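Side-chain contact in cytosine deaminase (Klebsiella pneumoniae, PDB 4R85), which probably deaminates 5-methylcytosine, as an enzyme of the amidohydrolase fold that holds iron(II) and this base in its active site: residues E382-R385 with R386-R389. Numbering follows the deposited sequence.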
loop_
_atom_site.group_PDB
_atom_site.type_symbol
_atom_site.label_atom_id
_atom_site.label_comp_id
_atom_site.label_asym_id
_atom_site.label_seq_id
_atom_site.Cartn_x
_atom_site.Cartn_y
_atom_site.Cartn_z
ATOM N N GLU A 382 1.690 5.574 14.467
ATOM C CA GLU A 382 2.018 6.752 13.673
ATOM C C GLU A 382 3.056 6.438 12.598
ATOM O O GLU A 382 3.000 6.989 11.501
ATOM C CB GLU A 382 2.478 7.897 14.580
ATOM C CG GLU A 382 1.332 8.481 15.386
ATOM C CD GLU A 382 0.295 9.150 14.489
ATOM O OE1 GLU A 382 0.699 9.894 13.571
ATOM O OE2 GLU A 382 -0.916 8.931 14.690
ATOM N N ALA A 383 3.990 5.544 12.910
ATOM C CA ALA A 383 5.010 5.158 11.938
ATOM C C ALA A 383 4.375 4.609 10.661
ATOM O O ALA A 383 4.721 5.042 9.559
ATOM C CB ALA A 383 5.987 4.146 12.545
ATOM N N VAL A 384 3.423 3.688 10.802
ATOM C CA VAL A 384 2.792 3.093 9.620
ATOM C C VAL A 384 1.755 4.026 8.981
ATOM O O VAL A 384 1.619 4.078 7.750
ATOM C CB VAL A 384 2.209 1.665 9.888
ATOM C CG1 VAL A 384 0.928 1.713 10.701
ATOM C CG2 VAL A 384 1.961 0.932 8.549
ATOM N N ARG A 385 1.047 4.788 9.808
ATOM C CA ARG A 385 0.022 5.681 9.284
ATOM C C ARG A 385 0.638 6.781 8.439
ATOM O O ARG A 385 0.099 7.128 7.386
ATOM C CB ARG A 385 -0.803 6.330 10.392
ATOM C CG ARG A 385 -1.988 7.109 9.833
ATOM C CD ARG A 385 -2.758 7.858 10.913
ATOM N NE ARG A 385 -1.978 8.949 11.491
ATOM C CZ ARG A 385 -1.830 10.156 10.941
ATOM N NH1 ARG A 385 -1.097 11.082 11.554
ATOM N NH2 ARG A 385 -2.407 10.444 9.779
ATOM N N ARG A 386 1.749 7.333 8.923
ATOM C CA ARG A 386 2.411 8.443 8.245
ATOM C C ARG A 386 3.497 8.002 7.264
ATOM O O ARG A 386 4.050 8.840 6.559
ATOM C CB ARG A 386 3.019 9.405 9.264
ATOM C CG ARG A 386 2.006 9.942 10.260
ATOM C CD ARG A 386 2.298 11.381 10.631
ATOM N NE ARG A 386 3.160 11.505 11.798
ATOM C CZ ARG A 386 4.405 11.973 11.768
ATOM N NH1 ARG A 386 5.108 12.060 12.892
ATOM N NH2 ARG A 386 4.950 12.358 10.620
ATOM N N GLN A 387 3.797 6.703 7.233
ATOM C CA GLN A 387 4.946 6.182 6.495
ATOM C C GLN A 387 6.189 6.972 6.892
ATOM O O GLN A 387 6.857 7.572 6.045
ATOM C CB GLN A 387 4.695 6.254 4.986
ATOM C CG GLN A 387 3.565 5.342 4.515
ATOM C CD GLN A 387 3.968 3.881 4.530
ATOM O OE1 GLN A 387 4.722 3.430 3.670
ATOM N NE2 GLN A 387 3.487 3.137 5.524
ATOM N N ALA A 388 6.472 6.978 8.195
ATOM C CA ALA A 388 7.483 7.862 8.776
ATOM C C ALA A 388 8.848 7.734 8.112
ATOM O O ALA A 388 9.338 6.632 7.877
ATOM C CB ALA A 388 7.601 7.627 10.286
ATOM N N ARG A 389 9.446 8.880 7.815
ATOM C CA ARG A 389 10.765 8.934 7.212
ATOM C C ARG A 389 11.837 8.545 8.219
ATOM O O ARG A 389 11.712 8.815 9.416
ATOM C CB ARG A 389 11.020 10.343 6.675
ATOM C CG ARG A 389 10.047 10.745 5.576
ATOM C CD ARG A 389 9.825 12.252 5.515
ATOM N NE ARG A 389 10.678 12.914 4.529
ATOM C CZ ARG A 389 11.801 13.561 4.825
ATOM N NH1 ARG A 389 12.215 13.630 6.083
ATOM N NH2 ARG A 389 12.511 14.137 3.862
#
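E382 takes a salt bridge from both arginines at this helix end. E382 OE1 offers its syn lone pair to R385 NH1 at 3.0 Å, and R386 NE reaches the same oxygen in a weak bond of 3.4 Å. OE2 has its own weak bond from R385 NE, so R385 meets both carboxylate oxygens. With chi3 of R386 turned to -91°, NE swings back towards the acid, the R386 guanidinium plane standing 34° from the E382 carboxylate plane. Meanwhile R386 CG sits over one face of the R385 guanidinium, near the rim. The two arginines come close, NH1 of R385 lying 4.3 Å from NE of R386, and the carboxylate they share probably balances the two positive charges. On the backbone, the helix ends in a Schellman motif: A388 N bonds A383 O at 2.9 Å, Q387 N makes a weak bond to V384 O, and Q387 turns the chain with positive phi. The apolar pair of the motif is A383 CB against A388 CB, 4.5 Å apart. The bent Q387 side chain curls back so that NE2 also donates to V384 O, 3.1 Å and nearly straight (171°), the acceptor lying in the amide plane. That NE2 also bonds L323 O, tying the turn to helix 322-332, whose L326 touches the V384 side chain. Further out, R385 NH2 bonds G318 O of the second subunit, and the chain runs on into strand 390-395.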